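Local coordinates for DUF3836 domain-containing protein (Parabacteroides distasonis ATCC 8503, PDB 4R03) that is of unknown function and folds as an antiparallel sheet of successive beta-hairpins, a single-layer design that probably evolved from hairpin repeats, at residues A[6-11]-A[16-21]; A[36-39]-A[43-46]; A[49-54]-A[58-63]; A[65-70]-A[76-81]; A[82-85]-A[91-94]. All blocks are in the same frame, centred on the assembly; numbering follows the deposited sequence. Where two conformers were deposited one is given.

Contact 1 of 5, residues A[6-11]-A[16-21]; sequences YDTKEE and ISKVVF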
# COMPACT_ATOMS: atom_id res chain seq x y z
N TYR A 6 -6.56 13.16 -0.15
CA TYR A 6 -5.86 12.14 -0.87
C TYR A 6 -5.21 12.77 -2.10
O TYR A 6 -5.86 13.53 -2.81
CB TYR A 6 -6.78 11.06 -1.33
CG TYR A 6 -7.61 10.42 -0.22
CD1 TYR A 6 -7.11 9.38 0.52
CD2 TYR A 6 -8.88 10.88 0.04
CE1 TYR A 6 -7.84 8.82 1.55
CE2 TYR A 6 -9.64 10.31 1.06
CZ TYR A 6 -9.13 9.27 1.79
OH TYR A 6 -9.82 8.67 2.84
N ASP A 7 -3.98 12.38 -2.38
CA ASP A 7 -3.27 12.81 -3.61
C ASP A 7 -2.90 11.53 -4.37
O ASP A 7 -2.01 10.77 -3.90
CB ASP A 7 -2.01 13.59 -3.25
CG ASP A 7 -1.24 14.07 -4.45
OD1 ASP A 7 -1.82 14.13 -5.53
OD2 ASP A 7 -0.02 14.36 -4.29
N THR A 8 -3.49 11.32 -5.53
CA THR A 8 -3.29 10.09 -6.30
C THR A 8 -2.62 10.40 -7.61
O THR A 8 -3.05 11.33 -8.35
CB THR A 8 -4.64 9.39 -6.58
OG1 THR A 8 -5.29 9.12 -5.34
CG2 THR A 8 -4.45 8.10 -7.33
N LYS A 9 -1.55 9.68 -7.93
CA LYS A 9 -0.90 9.77 -9.23
C LYS A 9 -1.23 8.55 -10.06
O LYS A 9 -1.12 7.40 -9.57
CB LYS A 9 0.62 9.83 -9.09
CG LYS A 9 1.16 11.07 -8.43
CD LYS A 9 0.99 12.28 -9.31
CE LYS A 9 1.88 13.43 -8.86
NZ LYS A 9 1.47 13.98 -7.57
N GLU A 10 -1.63 8.77 -11.32
CA GLU A 10 -1.87 7.70 -12.26
C GLU A 10 -1.01 7.90 -13.49
O GLU A 10 -0.89 9.01 -14.00
CB GLU A 10 -3.30 7.69 -12.74
CG GLU A 10 -4.32 7.24 -11.71
CD GLU A 10 -5.74 7.63 -12.14
OE1 GLU A 10 -6.09 8.86 -11.99
OE2 GLU A 10 -6.50 6.78 -12.67
N GLU A 11 -0.40 6.82 -13.98
CA GLU A 11 0.30 6.80 -15.26
C GLU A 11 -0.68 6.11 -16.20
O GLU A 11 -0.98 4.88 -16.03
CB GLU A 11 1.60 6.08 -15.16
CG GLU A 11 2.36 5.99 -16.51
CD GLU A 11 2.74 7.34 -16.97
OE1 GLU A 11 3.44 8.10 -16.27
OE2 GLU A 11 2.33 7.73 -18.13
N ILE A 16 -0.25 4.69 -9.62
CA ILE A 16 1.14 4.43 -9.27
C ILE A 16 1.46 4.81 -7.84
O ILE A 16 2.31 4.18 -7.19
CB ILE A 16 2.12 4.98 -10.27
CG1 ILE A 16 2.06 6.48 -10.36
CG2 ILE A 16 1.99 4.20 -11.62
CD1 ILE A 16 3.18 7.12 -11.23
N SER A 17 0.82 5.84 -7.31
CA SER A 17 1.01 6.22 -5.92
C SER A 17 -0.21 6.92 -5.37
O SER A 17 -0.99 7.53 -6.09
CB SER A 17 2.20 7.15 -5.76
OG SER A 17 2.03 8.40 -6.41
N LYS A 18 -0.37 6.83 -4.06
CA LYS A 18 -1.44 7.54 -3.37
C LYS A 18 -0.87 7.99 -2.02
O LYS A 18 -0.36 7.14 -1.26
CB LYS A 18 -2.66 6.65 -3.16
CG LYS A 18 -3.82 7.28 -2.43
CD LYS A 18 -5.07 6.31 -2.35
CE LYS A 18 -5.61 5.89 -3.72
NZ LYS A 18 -7.02 5.26 -3.80
N VAL A 19 -1.02 9.27 -1.71
CA VAL A 19 -0.67 9.84 -0.40
C VAL A 19 -1.93 10.21 0.33
O VAL A 19 -2.82 10.88 -0.22
CB VAL A 19 0.27 11.05 -0.54
CG1 VAL A 19 0.54 11.67 0.84
CG2 VAL A 19 1.56 10.60 -1.20
N VAL A 20 -2.00 9.81 1.60
CA VAL A 20 -3.11 10.17 2.48
C VAL A 20 -2.63 11.17 3.49
O VAL A 20 -1.64 10.90 4.21
CB VAL A 20 -3.65 8.94 3.25
CG1 VAL A 20 -4.85 9.33 4.13
CG2 VAL A 20 -4.00 7.81 2.31
N PHE A 21 -3.30 12.31 3.55
CA PHE A 21 -3.10 13.34 4.56
C PHE A 21 -4.26 13.30 5.57
O PHE A 21 -5.44 13.23 5.17
CB PHE A 21 -3.04 14.73 3.98
CG PHE A 21 -1.95 14.98 3.00
CD1 PHE A 21 -2.10 14.62 1.69
CD2 PHE A 21 -0.81 15.70 3.36
CE1 PHE A 21 -1.10 14.90 0.77
CE2 PHE A 21 0.17 15.98 2.41
CZ PHE A 21 0.04 15.55 1.16
O HOH W 1 0.78 10.26 -4.84
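Asp-7 and Val-19 form a hydrogen-bonded antiparallel pair: Asp-7 N reaches Val-19 O at 2.9 Å, and Val-19 N returns to Asp-7 O at 2.8 Å. Two residues on, Lys-9 N bonds Ser-17 O, but Lys-9 O receives Ile-16 N at 2.8 Å and, only weakly, Ser-17 N. Ile-16 and Ser-17 therefore both face Lys-9, a classic beta bulge in the hairpin of strands 2-11 and 14-24.

Water continues the polar contacts. One molecule gives a proton to Asp-7 O and sits 2.7 Å from Ser-17 OG. That hydroxyl lies between its own backbone N and carbonyl carbon (chi1 65°), which also brings OG to 3.3 Å from Lys-9 CB. Along the edge strand, Lys-9 bends at chi2 and chi4, and in the conformers given its NZ makes a long, doubtful salt bridge to Asp-7 OD2.

The apolar contacts are slight. On the face with Thr-8 and Lys-18, Val-20 CG2 meets the edge of the Tyr-6 ring, 3.9 Å from CD1. Lys-18 runs beside Thr-8, with CE 3.6 Å from OG1, while its NZ bonds Phe-108 O and Ser-109 O at the chain's C-terminus. On the other face, Asp-7 CB lies at the edge of the Phe-21 ring. Backbone bonds thus carry most of the pairing, and the charged and hydroxyl groups flanking them suit a sheet edge that meets water.

Contact 2 of 5, residues A[36-39]-A[43-46]; sequences FQYN and KVSE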
# COMPACT_ATOMS: atom_id res chain seq x y z
N PHE A 36 2.43 1.35 -6.05
CA PHE A 36 1.87 0.13 -6.67
C PHE A 36 2.68 -0.27 -7.88
O PHE A 36 3.08 0.56 -8.70
CB PHE A 36 0.42 0.36 -7.11
CG PHE A 36 -0.50 0.80 -6.01
CD1 PHE A 36 -1.12 -0.15 -5.20
CD2 PHE A 36 -0.68 2.13 -5.72
CE1 PHE A 36 -1.95 0.27 -4.15
CE2 PHE A 36 -1.48 2.53 -4.68
CZ PHE A 36 -2.11 1.59 -3.89
N GLN A 37 2.86 -1.57 -7.99
CA GLN A 37 3.41 -2.17 -9.21
C GLN A 37 2.43 -3.24 -9.72
O GLN A 37 1.58 -3.72 -9.00
CB GLN A 37 4.82 -2.73 -8.97
CG GLN A 37 5.87 -1.67 -8.55
CD GLN A 37 7.29 -2.24 -8.44
OE1 GLN A 37 7.87 -2.71 -9.42
NE2 GLN A 37 7.86 -2.20 -7.25
N TYR A 38 2.57 -3.56 -11.02
CA TYR A 38 1.58 -4.36 -11.74
C TYR A 38 2.24 -5.56 -12.45
O TYR A 38 3.37 -5.46 -12.89
CB TYR A 38 0.85 -3.51 -12.79
CG TYR A 38 0.02 -2.47 -12.11
CD1 TYR A 38 0.61 -1.27 -11.73
CD2 TYR A 38 -1.30 -2.65 -11.83
CE1 TYR A 38 -0.15 -0.31 -11.04
CE2 TYR A 38 -2.05 -1.72 -11.15
CZ TYR A 38 -1.44 -0.50 -10.79
OH TYR A 38 -2.25 0.37 -10.07
N ASN A 39 1.48 -6.66 -12.51
CA ASN A 39 1.92 -7.84 -13.29
C ASN A 39 1.59 -7.67 -14.78
O ASN A 39 0.98 -6.66 -15.20
CB ASN A 39 1.35 -9.13 -12.70
CG ASN A 39 -0.14 -9.26 -12.80
OD1 ASN A 39 -0.78 -8.71 -13.70
ND2 ASN A 39 -0.74 -10.03 -11.88
N LYS A 43 -2.78 -6.39 -13.35
CA LYS A 43 -3.28 -6.42 -11.99
C LYS A 43 -2.16 -6.09 -10.98
O LYS A 43 -0.99 -6.35 -11.21
CB LYS A 43 -3.89 -7.79 -11.65
CG LYS A 43 -5.06 -8.19 -12.60
CD LYS A 43 -6.01 -9.19 -11.94
CE LYS A 43 -6.71 -10.14 -12.94
NZ LYS A 43 -6.21 -11.59 -12.85
N VAL A 44 -2.57 -5.55 -9.83
CA VAL A 44 -1.55 -5.15 -8.86
C VAL A 44 -0.76 -6.36 -8.37
O VAL A 44 -1.35 -7.36 -7.95
CB VAL A 44 -2.16 -4.47 -7.61
CG1 VAL A 44 -1.04 -4.15 -6.59
CG2 VAL A 44 -2.90 -3.30 -7.91
N SER A 45 0.54 -6.27 -8.42
CA SER A 45 1.44 -7.35 -8.00
C SER A 45 2.14 -7.02 -6.68
O SER A 45 2.51 -7.92 -5.94
CB SER A 45 2.47 -7.58 -9.07
OG SER A 45 3.22 -6.42 -9.38
N GLU A 46 2.28 -5.73 -6.38
CA GLU A 46 2.97 -5.31 -5.19
C GLU A 46 2.43 -3.95 -4.72
O GLU A 46 2.21 -3.08 -5.55
CB GLU A 46 4.46 -5.22 -5.44
CG GLU A 46 5.29 -4.96 -4.17
CD GLU A 46 6.66 -4.41 -4.46
OE1 GLU A 46 7.59 -5.19 -4.76
OE2 GLU A 46 6.79 -3.17 -4.42
O HOH W 2 9.88 -3.91 -5.70
O HOH W 3 5.40 -6.85 -10.89
O HOH W 4 -2.79 -11.89 -12.95
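Gln-37 O takes two backbone donors: Ser-45 N at 2.8 Å and, weakly, Glu-46 N. Gln-37 N answers with a nearly straight bond to Glu-46 O. Ser-45 and Glu-46 thus share one partner, a classic beta bulge, and the register slips by one before Tyr-38 meets Val-44.

Nearer the turn, Asn-39 N bonds Lys-43 O at 2.8 Å, the donor almost in line with the carbonyl. Asn-39 CG stands between its backbone N and carbonyl carbon (chi1 67°), a position from which OD1 accepts Lys-43 N at 3.1 Å; this donor comes from well above the amide plane. A water joins Ser-45 OG to Tyr-38 O.

At the other end, Gln-37 and Glu-46 run side by side, amide and carboxylate planes 80° apart. Their direct NE2 to OE2 bond is weak, but a water accepts from NE2 and donates to Glu-46 OE1. On the buried side Val-44 spreads its methyls: CG2 lies 3.7 Å from Tyr-38 CE2, and CG1 meets the edge of the Phe-36 ring. Tyr-38 OH reaches Ile-15 O, and the ring of Phe-108 meets that of Phe-36. Classic bulges accentuate the twist of antiparallel strands, consistent with the 119° between these segments in the hairpin of strands 27-38 and 44-53.

Contact 3 of 5, residues A[49-54]-A[58-63]; sequences AFRWDR and EWVPFY. With PO4 (phosphate ion), chain D.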
# COMPACT_ATOMS: atom_id res chain seq x y z
N ALA A 49 3.79 0.39 1.42
CA ALA A 49 3.26 1.45 2.26
C ALA A 49 4.46 2.08 2.99
O ALA A 49 5.33 1.33 3.52
CB ALA A 49 2.27 0.96 3.26
N PHE A 50 4.49 3.42 3.04
CA PHE A 50 5.51 4.19 3.71
C PHE A 50 4.87 5.04 4.80
O PHE A 50 3.78 5.61 4.60
CB PHE A 50 6.20 5.12 2.72
CG PHE A 50 6.87 4.44 1.57
CD1 PHE A 50 6.13 3.96 0.49
CD2 PHE A 50 8.27 4.26 1.55
CE1 PHE A 50 6.75 3.34 -0.57
CE2 PHE A 50 8.86 3.61 0.48
CZ PHE A 50 8.10 3.15 -0.57
N ARG A 51 5.58 5.18 5.92
CA ARG A 51 5.19 6.10 6.99
C ARG A 51 5.97 7.42 6.79
O ARG A 51 7.05 7.44 6.19
CB ARG A 51 5.46 5.51 8.37
CG ARG A 51 6.92 5.27 8.66
CD ARG A 51 7.09 4.64 10.09
NE ARG A 51 8.49 4.38 10.28
CZ ARG A 51 9.37 5.29 10.66
NH1 ARG A 51 8.98 6.48 11.01
NH2 ARG A 51 10.66 4.96 10.78
N TRP A 52 5.42 8.48 7.34
CA TRP A 52 6.07 9.80 7.26
C TRP A 52 6.83 9.98 8.56
O TRP A 52 6.27 10.11 9.65
CB TRP A 52 5.09 10.92 7.03
CG TRP A 52 5.71 12.24 6.90
CD1 TRP A 52 5.64 13.23 7.81
CD2 TRP A 52 6.48 12.73 5.80
NE1 TRP A 52 6.32 14.32 7.36
CE2 TRP A 52 6.83 14.06 6.12
CE3 TRP A 52 6.91 12.20 4.58
CZ2 TRP A 52 7.58 14.83 5.25
CZ3 TRP A 52 7.62 12.96 3.74
CH2 TRP A 52 8.00 14.26 4.09
N ASP A 53 8.15 10.02 8.44
CA ASP A 53 9.00 10.29 9.61
C ASP A 53 9.17 11.80 9.82
O ASP A 53 9.74 12.50 9.01
CB ASP A 53 10.33 9.57 9.43
CG ASP A 53 11.24 9.73 10.63
OD1 ASP A 53 11.59 10.90 10.89
OD2 ASP A 53 11.55 8.71 11.28
N ARG A 54 8.58 12.29 10.90
CA ARG A 54 8.54 13.73 11.15
C ARG A 54 9.86 14.23 11.74
O ARG A 54 10.12 15.43 11.64
CB ARG A 54 7.42 14.10 12.15
CG ARG A 54 6.02 13.65 11.66
CD ARG A 54 4.92 14.03 12.64
NE ARG A 54 4.73 15.47 12.62
CZ ARG A 54 4.05 16.17 13.56
NH1 ARG A 54 3.57 15.56 14.61
NH2 ARG A 54 3.92 17.48 13.44
N GLU A 58 10.67 12.57 5.87
CA GLU A 58 10.97 11.64 4.81
C GLU A 58 9.99 10.45 4.89
O GLU A 58 9.57 10.06 5.99
CB GLU A 58 12.45 11.23 4.89
CG GLU A 58 12.76 9.98 5.54
CD GLU A 58 14.29 9.73 5.81
OE1 GLU A 58 15.10 10.68 5.92
OE2 GLU A 58 14.64 8.55 5.87
N TRP A 59 9.70 9.89 3.74
CA TRP A 59 8.98 8.63 3.68
C TRP A 59 9.93 7.48 4.00
O TRP A 59 11.02 7.37 3.39
CB TRP A 59 8.40 8.46 2.28
CG TRP A 59 7.30 9.40 1.93
CD1 TRP A 59 7.34 10.35 0.95
CD2 TRP A 59 6.00 9.47 2.49
NE1 TRP A 59 6.15 11.03 0.91
CE2 TRP A 59 5.30 10.51 1.84
CE3 TRP A 59 5.34 8.78 3.51
CZ2 TRP A 59 3.99 10.89 2.20
CZ3 TRP A 59 4.02 9.16 3.85
CH2 TRP A 59 3.38 10.19 3.16
N VAL A 60 9.51 6.60 4.91
CA VAL A 60 10.29 5.44 5.33
C VAL A 60 9.40 4.20 5.08
O VAL A 60 8.22 4.19 5.44
CB VAL A 60 10.63 5.50 6.80
CG1 VAL A 60 11.51 4.35 7.17
CG2 VAL A 60 11.35 6.81 7.10
N PRO A 61 9.97 3.16 4.47
CA PRO A 61 9.16 1.96 4.24
C PRO A 61 8.59 1.39 5.52
O PRO A 61 9.26 1.41 6.58
CB PRO A 61 10.13 0.94 3.63
CG PRO A 61 11.33 1.64 3.36
CD PRO A 61 11.35 2.99 4.03
N PHE A 62 7.34 0.89 5.44
CA PHE A 62 6.61 0.37 6.54
C PHE A 62 6.18 -1.08 6.34
O PHE A 62 6.50 -1.95 7.16
CB PHE A 62 5.40 1.27 6.90
CG PHE A 62 4.73 0.88 8.15
CD1 PHE A 62 5.45 0.81 9.34
CD2 PHE A 62 3.42 0.53 8.17
CE1 PHE A 62 4.86 0.41 10.52
CE2 PHE A 62 2.81 0.11 9.37
CZ PHE A 62 3.54 0.04 10.53
N TYR A 63 5.51 -1.36 5.22
CA TYR A 63 5.16 -2.74 4.85
C TYR A 63 5.08 -2.90 3.38
O TYR A 63 5.02 -1.93 2.62
CB TYR A 63 3.88 -3.25 5.55
CG TYR A 63 2.55 -2.63 5.10
CD1 TYR A 63 2.05 -2.92 3.84
CD2 TYR A 63 1.83 -1.81 5.91
CE1 TYR A 63 0.78 -2.41 3.41
CE2 TYR A 63 0.55 -1.30 5.49
CZ TYR A 63 0.09 -1.63 4.25
OH TYR A 63 -1.12 -1.11 3.76
P PO4 D . 4.65 13.58 -1.25
O1 PO4 D . 4.62 12.18 -1.83
O2 PO4 D . 5.62 13.56 -0.14
O3 PO4 D . 3.28 14.08 -0.74
O4 PO4 D . 5.07 14.53 -2.35
O HOH W 5 9.32 1.95 9.11
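Trp-52 turns its edge into the face of Trp-59, a T-shaped pair with planes at 69° and centroids of the facing rings 4.8 Å apart. Trp-52 CE3 stands over the centre of the Trp-59 indole, while one face of Trp-52 covers the backbone of Glu-58. At the Trp-59 edge, NE1 donates to phosphate O2 at 2.8 Å; the ion, probably from the crystallisation liquor, is also bound by Lys-30. Arg-33 makes a cation-pi contact with Trp-59. Were Trp-59 an alanine, the edge of Trp-52 would probably face a gap, and the phosphate would lose its indole donor.

Elsewhere on the hairpin, Ala-49 CB sits over the Tyr-63 ring centre, a CH-pi contact of 3.5 Å only 11° off the normal. Here strands 44-53 and 58-69 carry a classic bulge: Ala-49 O accepts both Phe-62 N (2.8 Å) and Tyr-63 N (3.2 Å). Regular antiparallel bonding resumes with Arg-51 and Val-60, then Asp-53 and Glu-58.

On the face opposite the tryptophans, Arg-51 extends from CG to NE and lays its guanidinium over Val-60 CB. Its NH1 forms a weakly bonded salt bridge to Asp-53 OD2, while NE gives its proton to a water in the guanidinium plane. That water donates to Pro-61 O at 2.6 Å.

Contact 4 of 5, residues A[65-70]-A[76-81]; sequences ITYQYD and IKTNYG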
# COMPACT_ATOMS: atom_id res chain seq x y z
N ILE A 65 3.07 -5.66 0.49
CA ILE A 65 2.22 -6.82 0.23
C ILE A 65 2.42 -7.21 -1.23
O ILE A 65 2.51 -6.35 -2.13
CB ILE A 65 0.76 -6.44 0.47
CG1 ILE A 65 0.53 -5.88 1.87
CG2 ILE A 65 -0.20 -7.65 0.14
CD1 ILE A 65 -0.84 -5.46 2.17
N THR A 66 2.52 -8.53 -1.49
CA THR A 66 2.51 -9.05 -2.85
C THR A 66 1.26 -9.91 -3.07
O THR A 66 0.68 -10.42 -2.13
CB THR A 66 3.77 -9.84 -3.22
OG1 THR A 66 3.92 -10.91 -2.29
CG2 THR A 66 5.01 -8.97 -3.19
N TYR A 67 0.82 -9.90 -4.31
CA TYR A 67 -0.53 -10.46 -4.69
C TYR A 67 -0.36 -11.49 -5.79
O TYR A 67 0.31 -11.26 -6.77
CB TYR A 67 -1.49 -9.39 -5.19
CG TYR A 67 -1.66 -8.27 -4.22
CD1 TYR A 67 -0.75 -7.19 -4.20
CD2 TYR A 67 -2.72 -8.23 -3.33
CE1 TYR A 67 -0.91 -6.16 -3.26
CE2 TYR A 67 -2.88 -7.21 -2.37
CZ TYR A 67 -1.95 -6.18 -2.35
OH TYR A 67 -2.14 -5.18 -1.46
N GLN A 68 -0.99 -12.66 -5.57
CA GLN A 68 -1.07 -13.74 -6.58
C GLN A 68 -2.53 -14.10 -6.88
O GLN A 68 -3.38 -14.10 -6.01
CB GLN A 68 -0.35 -14.94 -6.02
CG GLN A 68 1.10 -14.75 -5.86
CD GLN A 68 1.71 -16.05 -5.40
OE1 GLN A 68 1.42 -16.54 -4.29
NE2 GLN A 68 2.53 -16.65 -6.26
N TYR A 69 -2.79 -14.33 -8.17
CA TYR A 69 -4.12 -14.47 -8.75
C TYR A 69 -4.29 -15.89 -9.32
O TYR A 69 -3.36 -16.45 -9.88
CB TYR A 69 -4.33 -13.46 -9.88
CG TYR A 69 -4.22 -12.04 -9.32
CD1 TYR A 69 -5.33 -11.41 -8.79
CD2 TYR A 69 -2.98 -11.40 -9.31
CE1 TYR A 69 -5.22 -10.13 -8.24
CE2 TYR A 69 -2.89 -10.10 -8.80
CZ TYR A 69 -3.99 -9.51 -8.24
OH TYR A 69 -3.93 -8.21 -7.68
N ASP A 70 -5.50 -16.38 -9.22
CA ASP A 70 -5.84 -17.76 -9.64
C ASP A 70 -7.10 -17.67 -10.52
O ASP A 70 -8.04 -16.96 -10.17
CB ASP A 70 -6.08 -18.57 -8.36
CG ASP A 70 -6.39 -20.03 -8.60
OD1 ASP A 70 -6.51 -20.47 -9.76
OD2 ASP A 70 -6.52 -20.74 -7.57
N ILE A 76 -7.76 -13.83 -4.05
CA ILE A 76 -6.43 -13.28 -4.23
C ILE A 76 -5.57 -13.69 -3.01
O ILE A 76 -5.96 -13.46 -1.88
CB ILE A 76 -6.52 -11.73 -4.35
CG1 ILE A 76 -7.46 -11.30 -5.49
CG2 ILE A 76 -5.16 -11.16 -4.61
CD1 ILE A 76 -7.93 -9.84 -5.38
N LYS A 77 -4.42 -14.27 -3.27
CA LYS A 77 -3.48 -14.70 -2.23
C LYS A 77 -2.48 -13.56 -1.97
O LYS A 77 -1.83 -13.10 -2.91
CB LYS A 77 -2.74 -15.95 -2.65
CG LYS A 77 -3.63 -17.19 -2.57
CD LYS A 77 -2.89 -18.45 -3.03
CE LYS A 77 -3.76 -19.70 -2.82
NZ LYS A 77 -3.02 -20.99 -3.02
N THR A 78 -2.43 -13.11 -0.74
CA THR A 78 -1.57 -11.97 -0.36
C THR A 78 -0.52 -12.38 0.65
O THR A 78 -0.78 -13.19 1.55
CB THR A 78 -2.35 -10.76 0.17
OG1 THR A 78 -2.83 -11.00 1.50
CG2 THR A 78 -3.52 -10.43 -0.80
N ASN A 79 0.69 -11.83 0.47
CA ASN A 79 1.83 -12.09 1.36
C ASN A 79 2.34 -10.73 1.84
O ASN A 79 2.69 -9.87 1.00
CB ASN A 79 2.91 -12.79 0.62
CG ASN A 79 4.10 -13.16 1.53
OD1 ASN A 79 5.15 -12.52 1.51
ND2 ASN A 79 3.92 -14.20 2.32
N TYR A 80 2.30 -10.54 3.14
CA TYR A 80 2.59 -9.27 3.78
C TYR A 80 3.86 -9.42 4.59
O TYR A 80 4.06 -10.44 5.27
CB TYR A 80 1.41 -8.89 4.70
CG TYR A 80 1.65 -7.85 5.75
CD1 TYR A 80 2.26 -8.15 6.98
CD2 TYR A 80 1.17 -6.54 5.58
CE1 TYR A 80 2.44 -7.16 7.94
CE2 TYR A 80 1.34 -5.60 6.53
CZ TYR A 80 1.96 -5.89 7.70
OH TYR A 80 2.14 -4.95 8.70
N GLY A 81 4.68 -8.38 4.60
CA GLY A 81 5.85 -8.31 5.49
C GLY A 81 6.11 -6.87 5.89
O GLY A 81 5.84 -5.98 5.10
O HOH W 6 5.79 -10.66 -0.36
O HOH W 7 0.73 -14.30 -2.26
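Tyr-67 lies alongside Thr-78, its CD2 3.4 Å from Thr-78 CG2, and Ile-76 CG2 comes up at the ring edge. This is the hairpin of strands 58-69 and 75-84, an antiparallel pair in the sheet with segment axes at 163°. Ile-65, from the same strand as Tyr-67, places CG2 over one face of that ring, off toward the rim, and close to Thr-78 CB. Its other branch, CG1, meets the edge of Tyr-80 at CD2, 3.8 Å away. Tyr-69 swings its CE1 to 3.7 Å from Ile-76 CG1 and sends its OH to Val-44 O. All these side chains share one face, where Ile-107 also touches Tyr-67.

Four backbone bonds join the strands, in reciprocal pairs between Thr-66 and Asn-79 and between Gln-68 and Lys-77. The polar side chains of these four residues occupy the reverse face. Thr-66 OG1 stands between its backbone N and carbonyl carbon (chi1 57°), 3.6 Å from Asn-79 CB; Asn-79 ND2 donates to Asn-96 OD1. A water lies 2.7 Å from both Asn-79 OD1 and Thr-66 OG1, bridging the two side chains.

Contact 5 of 5, residues A[82-85]-A[91-94]; sequences MWDK and SLNV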
# COMPACT_ATOMS: atom_id res chain seq x y z
N MSE A 82 6.59 -6.66 7.12
CA MSE A 82 6.96 -5.35 7.63
C MSE A 82 8.43 -5.09 7.37
O MSE A 82 9.28 -5.99 7.44
CB MSE A 82 6.62 -5.21 9.10
CG MSE A 82 5.20 -5.22 9.32
SE MSE A 82 4.74 -4.93 11.15
CE MSE A 82 6.18 -3.81 11.66
N TRP A 83 8.74 -3.81 7.14
CA TRP A 83 10.13 -3.37 6.97
C TRP A 83 10.95 -3.59 8.25
O TRP A 83 10.55 -3.20 9.32
CB TRP A 83 10.13 -1.87 6.67
CG TRP A 83 11.47 -1.27 6.40
CD1 TRP A 83 12.09 -0.33 7.18
CD2 TRP A 83 12.29 -1.48 5.27
NE1 TRP A 83 13.24 0.06 6.57
CE2 TRP A 83 13.42 -0.64 5.42
CE3 TRP A 83 12.19 -2.26 4.12
CZ2 TRP A 83 14.42 -0.57 4.44
CZ3 TRP A 83 13.18 -2.21 3.18
CH2 TRP A 83 14.31 -1.36 3.36
N ASP A 84 12.08 -4.23 8.06
CA ASP A 84 13.09 -4.43 9.10
C ASP A 84 14.22 -3.41 8.83
O ASP A 84 14.90 -3.49 7.82
CB ASP A 84 13.62 -5.86 9.00
CG ASP A 84 14.59 -6.19 10.09
OD1 ASP A 84 15.46 -5.35 10.36
OD2 ASP A 84 14.42 -7.26 10.69
N LYS A 85 14.29 -2.42 9.69
CA LYS A 85 15.19 -1.26 9.50
C LYS A 85 16.68 -1.63 9.57
O LYS A 85 17.50 -0.91 9.03
CB LYS A 85 14.84 -0.18 10.52
CG LYS A 85 14.99 -0.65 12.00
CD LYS A 85 16.13 -0.04 12.73
CE LYS A 85 16.04 -0.38 14.22
NZ LYS A 85 17.28 -0.04 14.84
N SER A 91 11.09 -8.54 6.00
CA SER A 91 11.08 -9.87 6.62
C SER A 91 10.47 -9.96 7.99
O SER A 91 10.47 -11.05 8.61
CB SER A 91 12.54 -10.38 6.66
OG SER A 91 13.30 -9.57 7.51
N LEU A 92 9.90 -8.88 8.52
CA LEU A 92 9.33 -8.90 9.86
C LEU A 92 7.85 -9.18 9.82
O LEU A 92 7.11 -8.66 9.00
CB LEU A 92 9.55 -7.59 10.62
CG LEU A 92 10.95 -7.34 11.15
CD1 LEU A 92 11.00 -5.95 11.75
CD2 LEU A 92 11.36 -8.40 12.18
N ASN A 93 7.39 -10.07 10.71
CA ASN A 93 5.98 -10.33 10.91
C ASN A 93 5.29 -10.78 9.64
O ASN A 93 4.22 -10.27 9.32
CB ASN A 93 5.32 -9.14 11.60
CG ASN A 93 6.02 -8.77 12.90
OD1 ASN A 93 6.32 -9.64 13.71
ND2 ASN A 93 6.25 -7.47 13.12
N VAL A 94 5.91 -11.68 8.89
CA VAL A 94 5.38 -12.11 7.59
C VAL A 94 4.10 -12.91 7.81
O VAL A 94 4.01 -13.74 8.76
CB VAL A 94 6.42 -12.88 6.80
CG1 VAL A 94 5.83 -13.49 5.53
CG2 VAL A 94 7.60 -11.98 6.48
O HOH W 8 13.33 -9.62 10.16
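Met-82 and Leu-92 form a reciprocal backbone pair: Met-82 N bonds Leu-92 O at 2.8 Å, and Leu-92 N bonds Met-82 O at 3.1 Å. This one antiparallel hydrogen-bonded bridge lies at the loop end of the last hairpin, where the chain leaves strand 75-84 and returns to strand 94-100. The chain turns a corner at Leu-92 and Asn-93, the latter with positive phi (57°), before strand 94-100 pairs again with strand 75-84.

Met-82, a selenomethionine, and Leu-92 put their side chains on the same face, CB to CB 4.1 Å. With CG anti to the carbonyl carbon (chi1 -67°), Met-82 crosses Asn-93 at a slant, its SE 3.6 Å from Asn-93 ND2.

Asp-84 and Leu-92 cross at about a right angle. Leu-92 CG packs on Asp-84 CB and lies 3.5 Å from OD2, while CD1 touches Trp-83 O. Both carboxylate oxygens of Asp-84 are occupied: OD1 accepts the backbone N atoms of Lys-86 and Lys-87, and OD2 takes a proton from a water. With an alanine here, the N-H groups of Lys-86 and Lys-87 would probably lack their acceptor, and the water link to Ser-91 would be lost. Trp-83 points away and meets Phe-90. Ser-91 OG bonds Asn-89 OD1 and also accepts from the water that serves Asp-84 OD2, 2.7 Å from each oxygen.

In the fold
The five contacts follow one another in sequence along a single antiparallel sheet whose strands keep their chain order. Contacts 1, 2 and 4 are partly buried; contacts 3 and 5 lie at the surface. Contacts 2 and 3 share strand 44-53, 3 and 4 share strand 58-69, and 4 and 5 share strand 75-84. Bulges mark the first three contacts, whereas contact 4 pairs regularly and contact 5 keeps a lone bridge. Aromatic packing dominates contact 3 and aliphatic-aromatic packing contact 4; in the edge hairpin of contact 1 polar and charged side chains and a water flank the backbone bonds. Ser-45 O to Tyr-67 N ties contact 2 to 4; Phe-62 O to Trp-83 N ties contact 3 to 5.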